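Local coordinates for E3 SUMO-protein ligase SIZ2 (PDB 6U75) that acts as a PIAS-family SUMO E3 ligase, promoting transfer of SUMO to target proteins, and may direct its attachment to septins, at residues A17-K22 with T30-K35; K22-R27 with L121-I126; S56-P61 with K128-S133. One frame throughout, in Å; residues are numbered along the deposited sequence.

How the contacts relate
All three contacts lie in the PINIT domain, away from the zinc site of the SP-RING part. Their centres are 12 to 14 Å apart. Contact 1 sets strand 12-21 of one antiparallel sheet against strand 28-34 of another. Contact 2 ties the loop between these strands to the end of strand 117-123 and the turn after it; it shares Lys22 with contact 1, and the segments of the two alternate along the chain. Contact 3 pairs strand 50-58 with strand 130-139, which also bonds to strand 12-21 through Lys19 and Leu21. Contact 3 opens after contact 1 has closed. Contact 1 joins the sheets, contact 2 fastens a loop to the second, contact 3 holds strands of the first.

Contact 1: residues A17-K22 with T30-K35; sequences ANKKLK and TKMKFK
Lys19 and Met32 carry the middle of this contact. The two side chains run alongside each other, pointing opposite ways, with CB of Lys19 3.5 Å from SD of Met32. The Met32 chain bends at its last torsion (chi3 55°). This turns its methyl CE back toward the other segment, 3.4 Å from O of Ala17. Lys19 sets out with CG anti to the backbone N (chi1 -163°). Two later bends, at chi2 and chi4, carry it past the thioether and bring NZ to the Lys31 carbonyl, where NZ of Lys19 makes a weak hydrogen bond of 2.9 Å to O of Lys31. Lys19 and Thr30 meet tip to tip, NZ of Lys19 lying 4.0 Å from CG2 of Thr30. The lysine therefore packs with its aliphatic part and uses its charged end on a main-chain oxygen.

At one end the methyl of Ala17 lies over a face of the Phe34 ring. It is offset toward the rim, and the distance from Ala17 CB to the Phe34 ring centroid is 4.1 Å, a CH-pi contact. At the other end the fit of Leu21 to Thr30 is doubtful. Beyond the contact, Met32 also touches Ile132, and Leu21 touches Leu121 and Ile126.

The strand axes run antiparallel, at 178°, but stay 9.0 Å apart. No backbone hydrogen bond joins them, so side chains fill the gap. Each strand bonds elsewhere: Lys19 and Leu21 to strand 130-139, Thr30, Met32 and Phe34 to strand 117-123. The arrangement is that of two antiparallel sheets meeting through side chains within the PINIT domain, with strands 12-21 and 28-34 side by side at the junction.

Contact 2: residues K22-R27 with L121-I126; sequences KQSAGR and LHYLNI
Ser24 and Ile126 form a single antiparallel beta bridge, a hydrogen-bonded pair with CA atoms 4.8 Å apart. Ser24 N donates to Ile126 O over 3.0 Å. Ile126 N returns a bond of 3.2 Å to Ser24 O, and this one is nearly straight, 172° at the hydrogen. The oxygen of Ile126 also receives a CA-H...O contact from Gln23, and the Gln23 CB and CG lie beside it too. The chains then run on together, Gly26 next to Asn125 and Arg27 next to Leu124, with no further hydrogen bond between them.

Among the side chains, Tyr123 is the hub. Its CG stands between the backbone N and the carbonyl carbon, the crowded position (chi1 53°), and with this torsion the CE1 edge of the ring lies against Ser24. CD1 of Ile126 sits over the centre of one ring face, 3.5 Å above the plane of the Tyr123 ring. Ser24 OG lies at the edge, in plane, 3.7 Å from CE1 of Tyr123. That hydroxyl is held from its own loop, for Ser24 OG donates to Gly26 O at 2.7 Å. The bond links residues two apart and probably helps hold the bend of the loop. Ile126 points toward the loop, and its CG2 rests 3.6 Å from Lys22 O. The amide of Asn125 turns away and bonds to Asp127.

Most of the contact is at the surface. It is an isolated beta bridge between two connecting loops, one leading from strand 12-21 to strand 28-34, the other from strand 117-123 to strand 130-139, at one end of the PINIT domain.

Contact 3: residues S56-P61 with K128-S133; sequences SGFSIP and KEYSIS
Phe58 has CG anti to its carbonyl carbon (chi1 -77°), and Lys128 starts out with the same kind of first torsion. The lysine chain then bends at chi3 (65°), which folds its end over the phenylalanine. NZ of Lys128 stands 3.3 Å from the centroid of the Phe58 ring, almost exactly on the ring normal. This is a cation-pi contact over the face. CE of Lys128 lies over the same face, 3.6 Å from CD1 of Phe58, and adds a CH-pi contact. Tyr130 runs beside Phe58 and points the same way. The two rings are oblique, with planes at 33° and CE1 of Phe58 3.4 Å from CE2 of Tyr130. Replacing Phe58 by an alanine would probably leave the Lys128 ammonium without its aromatic partner and open a gap beside the Tyr130 ring.

The backbones pair antiparallel from Ser56 to Phe58. Gly57 N bonds to Ser131 O at 2.9 Å, and Ser131 N bonds back to Gly57 O at 2.8 Å. Ser59 N reaches Glu129 O at 2.9 Å, but from above that carbonyl plane. Phe58-Tyr130, like Ser56-Ile132, is a non-hydrogen-bonded pair. Ser56 packs its CB against CD1 of Ile132 at 3.4 Å, and its hydroxyl bonds to Asp73 O.

CB of Ser59 lies 3.4 Å from OG of Ser131. The hydroxyls of these two serines bond to the two carboxylate oxygens of Glu65, and Ser59 OG also has a weak bond from Lys20. Beyond the backbone bonds, this strand pair thus has two further kinds of tie: a lysine laid on an aromatic face, and two buried serines gripping one carboxylate, which probably steadies its negative charge.

Contact 1: residues A17-K22 with T30-K35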
ATOM      1  N   ALA A  17     -13.104   8.858 -19.538  1.00 49.89           N
ATOM      2  CA  ALA A  17     -13.411   7.953 -18.436  1.00 34.74           C
ATOM      3  C   ALA A  17     -13.370   8.668 -17.091  1.00 38.60           C
ATOM      4  O   ALA A  17     -13.154   8.030 -16.056  1.00 49.12           O
ATOM      5  CB  ALA A  17     -12.448   6.764 -18.431  1.00 54.09           C
ATOM      6  N   ASN A  18     -13.567   9.980 -17.087  1.00 40.62           N
ATOM      7  CA  ASN A  18     -13.619  10.768 -15.866  1.00 32.62           C
ATOM      8  C   ASN A  18     -15.070  11.039 -15.492  1.00 42.87           C
ATOM      9  O   ASN A  18     -15.966  11.014 -16.339  1.00 44.20           O
ATOM     10  CB  ASN A  18     -12.868  12.090 -16.038  1.00 42.73           C
ATOM     11  CG  ASN A  18     -11.454  11.895 -16.539  1.00 56.69           C
ATOM     12  OD1 ASN A  18     -10.520  11.748 -15.752  1.00 71.25           O
ATOM     13  ND2 ASN A  18     -11.288  11.889 -17.859  1.00 53.34           N
ATOM     14  N   LYS A  19     -15.299  11.299 -14.207  1.00 39.46           N
ATOM     15  CA  LYS A  19     -16.649  11.635 -13.778  1.00 32.90           C
ATOM     16  C   LYS A  19     -16.608  12.317 -12.419  1.00 33.09           C
ATOM     17  O   LYS A  19     -15.838  11.927 -11.542  1.00 28.73           O
ATOM     18  CB  LYS A  19     -17.540  10.387 -13.715  1.00 40.24           C
ATOM     19  CG  LYS A  19     -19.035  10.690 -13.679  1.00 48.01           C
ATOM     20  CD  LYS A  19     -19.519  11.285 -14.998  1.00 49.62           C
ATOM     21  CE  LYS A  19     -20.986  11.686 -14.937  1.00 58.46           C
ATOM     22  NZ  LYS A  19     -21.897  10.576 -15.324  1.00 65.32           N
ATOM     23  N   LYS A  20     -17.442  13.337 -12.257  1.00 40.67           N
ATOM     24  CA  LYS A  20     -17.634  13.989 -10.971  1.00 30.13           C
ATOM     25  C   LYS A  20     -18.904  13.450 -10.326  1.00 30.01           C
ATOM     26  O   LYS A  20     -19.963  13.412 -10.962  1.00 30.38           O
ATOM     27  CB  LYS A  20     -17.722  15.507 -11.129  1.00 43.21           C
ATOM     28  CG  LYS A  20     -16.383  16.200 -11.338  1.00 41.55           C
ATOM     29  CD  LYS A  20     -15.454  16.004 -10.148  1.00 38.41           C
ATOM     30  CE  LYS A  20     -14.499  17.175  -9.986  1.00 46.68           C
ATOM     31  NZ  LYS A  20     -15.200  18.397  -9.500  1.00 60.14           N
ATOM     32  N   LEU A  21     -18.789  13.019  -9.075  1.00 26.86           N
ATOM     33  CA  LEU A  21     -19.920  12.559  -8.284  1.00 32.50           C
ATOM     34  C   LEU A  21     -20.299  13.659  -7.302  1.00 26.00           C
ATOM     35  O   LEU A  21     -19.488  14.040  -6.451  1.00 34.08           O
ATOM     36  CB  LEU A  21     -19.579  11.269  -7.539  1.00 32.04           C
ATOM     37  CG  LEU A  21     -20.109   9.969  -8.139  1.00 37.65           C
ATOM     38  CD1 LEU A  21     -19.620   8.783  -7.326  1.00 31.46           C
ATOM     39  CD2 LEU A  21     -21.628   9.988  -8.199  1.00 56.00           C
ATOM     40  N   LYS A  22     -21.520  14.166  -7.428  1.00 35.18           N
ATOM     41  CA  LYS A  22     -21.993  15.258  -6.593  1.00 39.46           C
ATOM     42  C   LYS A  22     -22.743  14.721  -5.378  1.00 32.12           C
ATOM     43  O   LYS A  22     -23.173  13.566  -5.339  1.00 38.75           O
ATOM     44  CB  LYS A  22     -22.895  16.194  -7.397  1.00 35.48           C
ATOM     45  CG  LYS A  22     -24.139  15.541  -7.973  1.00 25.59           C
ATOM     46  CD  LYS A  22     -24.989  16.563  -8.711  1.00 37.50           C
ATOM     47  CE  LYS A  22     -26.274  15.955  -9.248  1.00 51.63           C
ATOM     48  NZ  LYS A  22     -27.138  16.981  -9.898  1.00 64.45           N
ATOM     49  N   THR A  30     -25.000   6.397 -10.404  1.00 39.05           N
ATOM     50  CA  THR A  30     -24.291   7.193 -11.398  1.00 39.25           C
ATOM     51  C   THR A  30     -23.720   6.273 -12.468  1.00 39.09           C
ATOM     52  O   THR A  30     -23.108   5.247 -12.151  1.00 40.43           O
ATOM     53  CB  THR A  30     -23.173   8.016 -10.753  1.00 43.09           C
ATOM     54  OG1 THR A  30     -23.745   8.979  -9.859  1.00 56.30           O
ATOM     55  CG2 THR A  30     -22.357   8.738 -11.814  1.00 52.24           C
ATOM     56  N   LYS A  31     -23.913   6.645 -13.728  1.00 40.87           N
ATOM     57  CA  LYS A  31     -23.518   5.826 -14.863  1.00 42.36           C
ATOM     58  C   LYS A  31     -22.394   6.498 -15.640  1.00 40.13           C
ATOM     59  O   LYS A  31     -22.322   7.727 -15.724  1.00 40.47           O
ATOM     60  CB  LYS A  31     -24.711   5.575 -15.789  1.00 41.68           C
ATOM     61  CG  LYS A  31     -25.841   4.798 -15.137  1.00 38.02           C
ATOM     62  CD  LYS A  31     -27.089   4.795 -16.004  1.00 54.70           C
ATOM     63  CE  LYS A  31     -27.869   3.500 -15.848  1.00 57.32           C
ATOM     64  NZ  LYS A  31     -29.118   3.500 -16.659  1.00 79.72           N
ATOM     65  N   MET A  32     -21.514   5.675 -16.212  1.00 43.66           N
ATOM     66  CA  MET A  32     -20.410   6.163 -17.031  1.00 40.58           C
ATOM     67  C   MET A  32     -20.277   5.276 -18.257  1.00 36.45           C
ATOM     68  O   MET A  32     -20.127   4.058 -18.130  1.00 40.92           O
ATOM     69  CB  MET A  32     -19.094   6.166 -16.248  1.00 44.78           C
ATOM     70  CG  MET A  32     -19.099   7.032 -15.003  1.00 50.68           C
ATOM     71  SD  MET A  32     -17.557   6.894 -14.075  1.00 79.71           S
ATOM     72  CE  MET A  32     -16.352   7.306 -15.339  1.00 34.64           C
ATOM     73  N   LYS A  33     -20.325   5.884 -19.437  1.00 42.00           N
ATOM     74  CA  LYS A  33     -20.021   5.194 -20.682  1.00 49.59           C
ATOM     75  C   LYS A  33     -18.631   5.602 -21.148  1.00 50.04           C
ATOM     76  O   LYS A  33     -18.281   6.786 -21.118  1.00 46.38           O
ATOM     77  CB  LYS A  33     -21.042   5.528 -21.774  1.00 52.09           C
ATOM     78  CG  LYS A  33     -22.464   5.759 -21.285  1.00 66.33           C
ATOM     79  CD  LYS A  33     -23.468   5.742 -22.440  1.00 61.95           C
ATOM     80  CE  LYS A  33     -23.213   6.848 -23.462  1.00 53.52           C
ATOM     81  NZ  LYS A  33     -23.451   8.211 -22.911  1.00 63.70           N
ATOM     82  N   PHE A  34     -17.836   4.623 -21.574  1.00 45.85           N
ATOM     83  CA  PHE A  34     -16.579   4.957 -22.231  1.00 40.58           C
ATOM     84  C   PHE A  34     -16.078   3.758 -23.019  1.00 38.97           C
ATOM     85  O   PHE A  34     -16.444   2.611 -22.753  1.00 37.20           O
ATOM     86  CB  PHE A  34     -15.517   5.430 -21.228  1.00 35.00           C
ATOM     87  CG  PHE A  34     -15.091   4.383 -20.244  1.00 42.46           C
ATOM     88  CD1 PHE A  34     -14.060   3.508 -20.545  1.00 39.01           C
ATOM     89  CD2 PHE A  34     -15.706   4.285 -19.007  1.00 46.17           C
ATOM     90  CE1 PHE A  34     -13.660   2.547 -19.636  1.00 33.25           C
ATOM     91  CE2 PHE A  34     -15.311   3.328 -18.094  1.00 44.39           C
ATOM     92  CZ  PHE A  34     -14.286   2.457 -18.409  1.00 46.06           C
ATOM     93  N   LYS A  35     -15.240   4.054 -24.009  1.00 37.37           N
ATOM     94  CA  LYS A  35     -14.599   3.054 -24.846  1.00 36.36           C
ATOM     95  C   LYS A  35     -13.106   3.033 -24.559  1.00 25.83           C
ATOM     96  O   LYS A  35     -12.523   4.038 -24.140  1.00 31.15           O
ATOM     97  CB  LYS A  35     -14.839   3.347 -26.332  1.00 41.32           C
ATOM     98  CG  LYS A  35     -16.308   3.462 -26.708  1.00 49.73           C
ATOM     99  CD  LYS A  35     -16.501   4.020 -28.113  1.00 46.23           C
ATOM    100  CE  LYS A  35     -16.371   2.943 -29.179  1.00 50.25           C
ATOM    101  NZ  LYS A  35     -17.490   1.963 -29.119  1.00 49.29           N
TER

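Contact 2: residues K22-R27 with L121-I126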
ATOM      1  N   LYS A  22     -21.520  14.166  -7.428  1.00 35.18           N
ATOM      2  CA  LYS A  22     -21.993  15.258  -6.593  1.00 39.46           C
ATOM      3  C   LYS A  22     -22.743  14.721  -5.378  1.00 32.12           C
ATOM      4  O   LYS A  22     -23.173  13.566  -5.339  1.00 38.75           O
ATOM      5  CB  LYS A  22     -22.895  16.194  -7.397  1.00 35.48           C
ATOM      6  CG  LYS A  22     -24.139  15.541  -7.973  1.00 25.59           C
ATOM      7  CD  LYS A  22     -24.989  16.563  -8.711  1.00 37.50           C
ATOM      8  CE  LYS A  22     -26.274  15.955  -9.248  1.00 51.63           C
ATOM      9  NZ  LYS A  22     -27.138  16.981  -9.898  1.00 64.45           N
ATOM     10  N   GLN A  23     -22.893  15.587  -4.377  1.00 38.22           N
ATOM     11  CA  GLN A  23     -23.575  15.197  -3.150  1.00 26.49           C
ATOM     12  C   GLN A  23     -25.009  14.777  -3.440  1.00 25.56           C
ATOM     13  O   GLN A  23     -25.684  15.355  -4.296  1.00 25.53           O
ATOM     14  CB  GLN A  23     -23.562  16.349  -2.145  1.00 26.55           C
ATOM     15  CG  GLN A  23     -22.277  16.459  -1.345  1.00 32.97           C
ATOM     16  CD  GLN A  23     -22.330  17.554  -0.300  1.00 27.21           C
ATOM     17  OE1 GLN A  23     -21.488  18.452  -0.283  1.00 49.82           O
ATOM     18  NE2 GLN A  23     -23.316  17.483   0.585  1.00 30.69           N
ATOM     19  N   SER A  24     -25.470  13.762  -2.713  1.00 33.63           N
ATOM     20  CA  SER A  24     -26.822  13.239  -2.843  1.00 30.45           C
ATOM     21  C   SER A  24     -27.415  13.053  -1.457  1.00 28.11           C
ATOM     22  O   SER A  24     -26.752  12.518  -0.562  1.00 37.78           O
ATOM     23  CB  SER A  24     -26.829  11.908  -3.604  1.00 36.79           C
ATOM     24  OG  SER A  24     -28.126  11.337  -3.623  1.00 39.22           O
ATOM     25  N   ALA A  25     -28.661  13.497  -1.281  1.00 41.47           N
ATOM     26  CA  ALA A  25     -29.337  13.304  -0.002  1.00 27.62           C
ATOM     27  C   ALA A  25     -29.515  11.822   0.300  1.00 34.46           C
ATOM     28  O   ALA A  25     -29.214  11.360   1.406  1.00 47.02           O
ATOM     29  CB  ALA A  25     -30.689  14.015  -0.012  1.00 33.43           C
ATOM     30  N   GLY A  26     -29.995  11.059  -0.678  1.00 35.75           N
ATOM     31  CA  GLY A  26     -30.243   9.646  -0.481  1.00 45.37           C
ATOM     32  C   GLY A  26     -29.950   8.788  -1.694  1.00 44.65           C
ATOM     33  O   GLY A  26     -29.058   9.102  -2.488  1.00 37.53           O
ATOM     34  N   ARG A  27     -30.703   7.694  -1.829  1.00 44.13           N
ATOM     35  CA  ARG A  27     -30.535   6.702  -2.888  1.00 41.61           C
ATOM     36  C   ARG A  27     -30.097   7.317  -4.210  1.00 39.14           C
ATOM     37  O   ARG A  27     -30.513   8.429  -4.547  1.00 36.78           O
ATOM     38  CB  ARG A  27     -31.848   5.946  -3.100  1.00 55.55           C
ATOM     39  CG  ARG A  27     -31.701   4.440  -3.156  1.00 54.45           C
ATOM     40  CD  ARG A  27     -32.878   3.793  -3.870  1.00 59.97           C
ATOM     41  NE  ARG A  27     -34.160   4.080  -3.226  1.00 54.70           N
ATOM     42  CZ  ARG A  27     -34.980   5.072  -3.568  1.00 54.19           C
ATOM     43  NH1 ARG A  27     -36.121   5.236  -2.915  1.00 55.01           N
ATOM     44  NH2 ARG A  27     -34.671   5.901  -4.557  1.00 78.00           N
ATOM     45  N   LEU A 121     -22.400   2.896 -10.644  1.00 37.56           N
ATOM     46  CA  LEU A 121     -21.993   3.056  -9.253  1.00 35.19           C
ATOM     47  C   LEU A 121     -23.241   3.382  -8.447  1.00 40.64           C
ATOM     48  O   LEU A 121     -23.791   4.481  -8.569  1.00 42.34           O
ATOM     49  CB  LEU A 121     -20.937   4.151  -9.116  1.00 47.46           C
ATOM     50  CG  LEU A 121     -20.509   4.553  -7.704  1.00 46.30           C
ATOM     51  CD1 LEU A 121     -20.409   3.352  -6.781  1.00 67.51           C
ATOM     52  CD2 LEU A 121     -19.176   5.275  -7.772  1.00 41.92           C
ATOM     53  N   HIS A 122     -23.694   2.418  -7.650  1.00 47.25           N
ATOM     54  CA  HIS A 122     -24.900   2.554  -6.847  1.00 36.08           C
ATOM     55  C   HIS A 122     -24.533   2.929  -5.419  1.00 32.74           C
ATOM     56  O   HIS A 122     -23.578   2.389  -4.848  1.00 45.41           O
ATOM     57  CB  HIS A 122     -25.705   1.254  -6.850  1.00 29.68           C
ATOM     58  CG  HIS A 122     -26.199   0.854  -8.204  1.00 35.45           C
ATOM     59  ND1 HIS A 122     -25.415   0.173  -9.110  1.00 36.47           N
ATOM     60  CD2 HIS A 122     -27.394   1.045  -8.809  1.00 33.98           C
ATOM     61  CE1 HIS A 122     -26.109  -0.042 -10.214  1.00 38.35           C
ATOM     62  NE2 HIS A 122     -27.313   0.478 -10.057  1.00 44.52           N
ATOM     63  N   TYR A 123     -25.307   3.849  -4.845  1.00 35.62           N
ATOM     64  CA  TYR A 123     -25.023   4.382  -3.523  1.00 31.79           C
ATOM     65  C   TYR A 123     -26.333   4.740  -2.837  1.00 32.16           C
ATOM     66  O   TYR A 123     -27.362   4.957  -3.486  1.00 28.92           O
ATOM     67  CB  TYR A 123     -24.122   5.617  -3.609  1.00 36.41           C
ATOM     68  CG  TYR A 123     -24.674   6.671  -4.540  1.00 35.67           C
ATOM     69  CD1 TYR A 123     -25.575   7.623  -4.086  1.00 33.46           C
ATOM     70  CD2 TYR A 123     -24.308   6.701  -5.880  1.00 41.36           C
ATOM     71  CE1 TYR A 123     -26.088   8.584  -4.934  1.00 41.65           C
ATOM     72  CE2 TYR A 123     -24.816   7.658  -6.738  1.00 51.12           C
ATOM     73  CZ  TYR A 123     -25.705   8.597  -6.259  1.00 45.79           C
ATOM     74  OH  TYR A 123     -26.216   9.553  -7.106  1.00 41.90           O
ATOM     75  N   LEU A 124     -26.276   4.811  -1.509  1.00 28.79           N
ATOM     76  CA  LEU A 124     -27.412   5.242  -0.707  1.00 39.98           C
ATOM     77  C   LEU A 124     -27.361   6.720  -0.354  1.00 34.78           C
ATOM     78  O   LEU A 124     -28.374   7.272   0.087  1.00 41.41           O
ATOM     79  CB  LEU A 124     -27.485   4.427   0.590  1.00 38.20           C
ATOM     80  CG  LEU A 124     -27.477   2.908   0.416  1.00 47.44           C
ATOM     81  CD1 LEU A 124     -27.548   2.208   1.768  1.00 40.35           C
ATOM     82  CD2 LEU A 124     -28.623   2.470  -0.484  1.00 39.57           C
ATOM     83  N   ASN A 125     -26.212   7.365  -0.535  1.00 38.87           N
ATOM     84  CA  ASN A 125     -26.027   8.770  -0.202  1.00 44.40           C
ATOM     85  C   ASN A 125     -24.607   9.150  -0.589  1.00 37.94           C
ATOM     86  O   ASN A 125     -23.753   8.284  -0.801  1.00 38.71           O
ATOM     87  CB  ASN A 125     -26.261   9.039   1.284  1.00 35.48           C
ATOM     88  CG  ASN A 125     -25.307   8.262   2.169  1.00 59.22           C
ATOM     89  OD1 ASN A 125     -25.526   7.083   2.450  1.00 52.70           O
ATOM     90  ND2 ASN A 125     -24.237   8.919   2.607  1.00 45.67           N
ATOM     91  N   ILE A 126     -24.362  10.456  -0.680  1.00 43.65           N
ATOM     92  CA  ILE A 126     -23.034  10.984  -0.972  1.00 40.17           C
ATOM     93  C   ILE A 126     -22.877  12.275  -0.181  1.00 27.79           C
ATOM     94  O   ILE A 126     -23.544  13.273  -0.478  1.00 29.90           O
ATOM     95  CB  ILE A 126     -22.812  11.230  -2.471  1.00 37.28           C
ATOM     96  CG1 ILE A 126     -23.005   9.922  -3.242  1.00 38.95           C
ATOM     97  CG2 ILE A 126     -21.419  11.794  -2.722  1.00 33.94           C
ATOM     98  CD1 ILE A 126     -22.648   9.999  -4.707  1.00 61.38           C
TER

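Contact 3: residues S56-P61 with K128-S133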
ATOM      1  N   SER A  56     -10.816   6.548  -7.357  1.00 34.16           N
ATOM      2  CA  SER A  56     -11.787   7.477  -6.801  1.00 26.53           C
ATOM      3  C   SER A  56     -11.107   8.285  -5.709  1.00 25.76           C
ATOM      4  O   SER A  56     -10.373   7.731  -4.887  1.00 26.61           O
ATOM      5  CB  SER A  56     -13.010   6.747  -6.234  1.00 28.74           C
ATOM      6  OG  SER A  56     -13.919   7.652  -5.632  1.00 23.86           O
ATOM      7  N   GLY A  57     -11.348   9.595  -5.707  1.00 31.48           N
ATOM      8  CA  GLY A  57     -10.738  10.464  -4.722  1.00 32.75           C
ATOM      9  C   GLY A  57     -11.684  11.569  -4.300  1.00 28.76           C
ATOM     10  O   GLY A  57     -12.653  11.883  -4.989  1.00 29.63           O
ATOM     11  N   PHE A  58     -11.388  12.153  -3.142  1.00 34.22           N
ATOM     12  CA  PHE A  58     -12.149  13.306  -2.681  1.00 29.40           C
ATOM     13  C   PHE A  58     -11.919  14.483  -3.620  1.00 38.45           C
ATOM     14  O   PHE A  58     -10.776  14.823  -3.940  1.00 40.63           O
ATOM     15  CB  PHE A  58     -11.749  13.683  -1.254  1.00 26.71           C
ATOM     16  CG  PHE A  58     -12.330  12.785  -0.196  1.00 44.52           C
ATOM     17  CD1 PHE A  58     -13.667  12.417  -0.229  1.00 46.53           C
ATOM     18  CD2 PHE A  58     -11.537  12.310   0.836  1.00 44.81           C
ATOM     19  CE1 PHE A  58     -14.198  11.594   0.745  1.00 42.23           C
ATOM     20  CE2 PHE A  58     -12.063  11.487   1.811  1.00 57.31           C
ATOM     21  CZ  PHE A  58     -13.396  11.127   1.766  1.00 54.35           C
ATOM     22  N   SER A  59     -13.010  15.101  -4.063  1.00 30.22           N
ATOM     23  CA  SER A  59     -12.961  16.227  -4.994  1.00 35.81           C
ATOM     24  C   SER A  59     -13.111  17.509  -4.181  1.00 44.29           C
ATOM     25  O   SER A  59     -14.219  17.974  -3.915  1.00 41.68           O
ATOM     26  CB  SER A  59     -14.050  16.100  -6.053  1.00 37.51           C
ATOM     27  OG  SER A  59     -14.089  17.247  -6.884  1.00 48.02           O
ATOM     28  N   ILE A  60     -11.979  18.080  -3.784  1.00 44.24           N
ATOM     29  CA  ILE A  60     -11.976  19.320  -3.012  1.00 46.09           C
ATOM     30  C   ILE A  60     -12.467  20.438  -3.927  1.00 44.89           C
ATOM     31  O   ILE A  60     -11.840  20.704  -4.962  1.00 47.00           O
ATOM     32  CB  ILE A  60     -10.581  19.626  -2.444  1.00 46.56           C
ATOM     33  CG1 ILE A  60     -10.096  18.451  -1.590  1.00 49.26           C
ATOM     34  CG2 ILE A  60     -10.613  20.914  -1.624  1.00 45.81           C
ATOM     35  CD1 ILE A  60      -8.739  18.663  -0.955  1.00 59.04           C
ATOM     36  N   PRO A  61     -13.567  21.108  -3.603  1.00 56.18           N
ATOM     37  CA  PRO A  61     -14.095  22.146  -4.491  1.00 62.77           C
ATOM     38  C   PRO A  61     -13.423  23.493  -4.253  1.00 52.96           C
ATOM     39  O   PRO A  61     -12.637  23.677  -3.321  1.00 51.12           O
ATOM     40  CB  PRO A  61     -15.578  22.196  -4.108  1.00 48.68           C
ATOM     41  CG  PRO A  61     -15.578  21.874  -2.655  1.00 40.86           C
ATOM     42  CD  PRO A  61     -14.426  20.922  -2.419  1.00 41.22           C
ATOM     43  N   LYS A 128     -19.834  13.893   0.265  1.00 44.35           N
ATOM     44  CA  LYS A 128     -18.782  14.709  -0.322  1.00 43.73           C
ATOM     45  C   LYS A 128     -18.660  14.387  -1.804  1.00 30.70           C
ATOM     46  O   LYS A 128     -19.000  13.286  -2.245  1.00 30.42           O
ATOM     47  CB  LYS A 128     -17.437  14.475   0.378  1.00 33.17           C
ATOM     48  CG  LYS A 128     -17.342  15.110   1.760  1.00 49.64           C
ATOM     49  CD  LYS A 128     -16.107  14.641   2.520  1.00 55.41           C
ATOM     50  CE  LYS A 128     -14.816  15.086   1.848  1.00 52.74           C
ATOM     51  NZ  LYS A 128     -13.615  14.635   2.604  1.00 69.45           N
ATOM     52  N   GLU A 129     -18.176  15.359  -2.570  1.00 32.94           N
ATOM     53  CA  GLU A 129     -17.996  15.165  -3.999  1.00 33.73           C
ATOM     54  C   GLU A 129     -16.765  14.308  -4.267  1.00 28.99           C
ATOM     55  O   GLU A 129     -15.767  14.375  -3.545  1.00 35.35           O
ATOM     56  CB  GLU A 129     -17.864  16.512  -4.712  1.00 34.19           C
ATOM     57  CG  GLU A 129     -19.090  17.398  -4.576  1.00 51.57           C
ATOM     58  CD  GLU A 129     -18.934  18.726  -5.290  1.00 53.37           C
ATOM     59  OE1 GLU A 129     -19.490  19.733  -4.805  1.00 50.08           O
ATOM     60  OE2 GLU A 129     -18.251  18.762  -6.335  1.00 71.98           O
ATOM     61  N   TYR A 130     -16.847  13.492  -5.316  1.00 26.23           N
ATOM     62  CA  TYR A 130     -15.780  12.565  -5.660  1.00 31.85           C
ATOM     63  C   TYR A 130     -15.361  12.753  -7.111  1.00 31.02           C
ATOM     64  O   TYR A 130     -16.155  13.165  -7.958  1.00 32.26           O
ATOM     65  CB  TYR A 130     -16.210  11.105  -5.438  1.00 36.13           C
ATOM     66  CG  TYR A 130     -16.416  10.732  -3.986  1.00 34.47           C
ATOM     67  CD1 TYR A 130     -17.652  10.888  -3.376  1.00 29.85           C
ATOM     68  CD2 TYR A 130     -15.373  10.218  -3.227  1.00 30.69           C
ATOM     69  CE1 TYR A 130     -17.843  10.549  -2.050  1.00 30.23           C
ATOM     70  CE2 TYR A 130     -15.556   9.875  -1.902  1.00 34.38           C
ATOM     71  CZ  TYR A 130     -16.792  10.042  -1.319  1.00 37.85           C
ATOM     72  OH  TYR A 130     -16.977   9.701   0.001  1.00 32.07           O
ATOM     73  N   SER A 131     -14.094  12.452  -7.380  1.00 29.34           N
ATOM     74  CA  SER A 131     -13.550  12.391  -8.729  1.00 30.00           C
ATOM     75  C   SER A 131     -13.258  10.937  -9.069  1.00 39.20           C
ATOM     76  O   SER A 131     -12.596  10.235  -8.293  1.00 40.90           O
ATOM     77  CB  SER A 131     -12.276  13.229  -8.853  1.00 41.86           C
ATOM     78  OG  SER A 131     -12.550  14.610  -8.704  1.00 54.49           O
ATOM     79  N   ILE A 132     -13.750  10.495 -10.223  1.00 26.07           N
ATOM     80  CA  ILE A 132     -13.586   9.134 -10.713  1.00 32.69           C
ATOM     81  C   ILE A 132     -12.724   9.191 -11.965  1.00 34.83           C
ATOM     82  O   ILE A 132     -13.030   9.942 -12.900  1.00 35.72           O
ATOM     83  CB  ILE A 132     -14.948   8.483 -11.019  1.00 41.76           C
ATOM     84  CG1 ILE A 132     -15.816   8.422  -9.758  1.00 47.53           C
ATOM     85  CG2 ILE A 132     -14.757   7.097 -11.616  1.00 43.13           C
ATOM     86  CD1 ILE A 132     -15.313   7.464  -8.698  1.00 40.67           C
ATOM     87  N   SER A 133     -11.654   8.398 -11.981  1.00 38.27           N
ATOM     88  CA  SER A 133     -10.717   8.363 -13.093  1.00 34.94           C
ATOM     89  C   SER A 133     -10.396   6.915 -13.434  1.00 34.00           C
ATOM     90  O   SER A 133     -10.661   6.000 -12.654  1.00 35.06           O
ATOM     91  CB  SER A 133      -9.420   9.117 -12.767  1.00 36.55           C
ATOM     92  OG  SER A 133      -9.695  10.396 -12.222  1.00 67.46           O
TER